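Local coordinates for sporulation inhibitor of replication protein SirA (Bacillus subtilis, PDB 4TPS) that inhibits initiation of DNA replication during sporulation, acting on the initiator DnaA, probably through its domain I, and so enforces diploidy, at residues P61-I64 against L65-H68. Numbering follows the deposited sequence.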
loop_
_atom_site.group_PDB
_atom_site.type_symbol
_atom_site.label_atom_id
_atom_site.label_comp_id
_atom_site.label_asym_id
_atom_site.label_seq_id
_atom_site.Cartn_x
_atom_site.Cartn_y
_atom_site.Cartn_z
ATOM N N PRO A 61 10.510 0.779 -0.025
ATOM C CA PRO A 61 11.230 2.061 -0.080
ATOM C C PRO A 61 11.729 2.318 -1.522
ATOM O O PRO A 61 12.163 1.382 -2.236
ATOM C CB PRO A 61 12.403 1.874 0.874
ATOM C CG PRO A 61 12.225 0.600 1.545
ATOM C CD PRO A 61 11.153 -0.202 0.872
ATOM N N ILE A 62 11.714 3.583 -1.919
ATOM C CA ILE A 62 12.275 3.914 -3.243
ATOM C C ILE A 62 13.821 3.709 -3.170
ATOM O O ILE A 62 14.412 4.086 -2.213
ATOM C CB ILE A 62 11.921 5.372 -3.614
ATOM C CG1 ILE A 62 10.386 5.618 -3.628
ATOM C CG2 ILE A 62 12.551 5.766 -4.930
ATOM C CD1 ILE A 62 9.564 4.670 -4.499
ATOM N N PRO A 63 14.460 3.070 -4.177
ATOM C CA PRO A 63 15.932 2.861 -4.102
ATOM C C PRO A 63 16.627 4.119 -4.572
ATOM O O PRO A 63 16.864 4.304 -5.755
ATOM C CB PRO A 63 16.168 1.626 -5.023
ATOM C CG PRO A 63 15.018 1.728 -6.004
ATOM C CD PRO A 63 13.843 2.333 -5.296
ATOM N N ILE A 64 16.860 5.027 -3.620
ATOM C CA ILE A 64 17.207 6.419 -3.973
ATOM C C ILE A 64 18.500 6.494 -4.792
ATOM O O ILE A 64 18.567 7.168 -5.846
ATOM C CB ILE A 64 17.325 7.305 -2.712
ATOM C CG1 ILE A 64 15.980 7.354 -1.919
ATOM C CG2 ILE A 64 17.767 8.716 -3.100
ATOM C CD1 ILE A 64 14.850 8.036 -2.626
ATOM N N LEU A 65 19.570 5.875 -4.293
ATOM C CA LEU A 65 20.842 5.978 -5.006
ATOM C C LEU A 65 20.762 5.366 -6.440
ATOM O O LEU A 65 21.251 5.969 -7.409
ATOM C CB LEU A 65 21.978 5.375 -4.204
ATOM C CG LEU A 65 23.334 5.379 -4.934
ATOM C CD1 LEU A 65 23.771 6.786 -5.272
ATOM C CD2 LEU A 65 24.439 4.665 -4.156
ATOM N N HIS A 66 20.090 4.227 -6.558
ATOM C CA HIS A 66 19.861 3.595 -7.843
ATOM C C HIS A 66 19.112 4.563 -8.782
ATOM O O HIS A 66 19.471 4.731 -9.932
ATOM C CB HIS A 66 19.105 2.286 -7.622
ATOM C CG HIS A 66 18.934 1.424 -8.833
ATOM N ND1 HIS A 66 19.913 1.228 -9.781
ATOM C CD2 HIS A 66 17.887 0.658 -9.226
ATOM C CE1 HIS A 66 19.461 0.422 -10.720
ATOM N NE2 HIS A 66 18.246 0.040 -10.399
ATOM N N MET A 67 18.081 5.196 -8.250
ATOM C CA MET A 67 17.292 6.174 -9.056
ATOM C C MET A 67 18.183 7.317 -9.505
ATOM O O MET A 67 18.094 7.733 -10.659
ATOM C CB MET A 67 16.082 6.668 -8.287
ATOM C CG MET A 67 14.941 5.700 -8.209
ATOM S SD MET A 67 14.429 5.065 -9.823
ATOM C CE MET A 67 14.106 6.581 -10.627
ATOM N N HIS A 68 18.993 7.879 -8.585
ATOM C CA HIS A 68 19.846 8.993 -8.927
ATOM C C HIS A 68 20.743 8.605 -10.109
ATOM O O HIS A 68 20.897 9.374 -11.066
ATOM C CB HIS A 68 20.755 9.402 -7.801
ATOM C CG HIS A 68 20.127 10.257 -6.770
ATOM N ND1 HIS A 68 19.556 11.468 -7.059
ATOM C CD2 HIS A 68 20.087 10.138 -5.421
ATOM C CE1 HIS A 68 19.144 12.045 -5.946
ATOM N NE2 HIS A 68 19.467 11.262 -4.940
#
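At the edge of the His66 imidazole, near its plane, sits Pro63 CG; closer to the backbone the two residues meet again, Pro63 CB lying 4.0 Å from His66 CB. The other ring, His68, runs beside Ile64, both side chains pointing the same way. Its CD2 and NE2 touch the Ile64 CG2 methyl, with NE2 3.6 Å from Ile64 CG2, while Ile64 O approaches the ring obliquely, 3.4 Å from His68 CD2. CG2 lies anti to the Ile64 N and so beside the carbonyl carbon, on the side from which the helix runs on to His68. ND1 of the same ring is hydrogen-bonded to Tyr87 OH, and Met102 also touches the side chain. Without the imidazole, as with an alanine here, the Tyr87 hydroxyl would probably lose this partner and a gap would open beside Ile64 CG2. All of this happens over the first turn of helix 64-75, with Pro63 as its N-cap and the centre of an inverse gamma turn that leads from the loop after strand 59-60 into the helix. The first two i-to-i+4 bonds follow from there: Met67 N to Pro63 O at 2.9 Å, with an angle of 160° at the hydrogen, and His68 N to Ile64 O, also 2.9 Å. Met67 starts out toward Pro63 O, its CG 3.4 Å from that oxygen and 4.1 Å from Ile62 CG2, which it meets at a slant. Bends at chi2 (-52°) and chi3 (-56°) then carry its end away from the loop, and the side chain packs against Phe100 and Met102 of strand 96-103 and Val124, Leu125 and Val128 of helix 116-128.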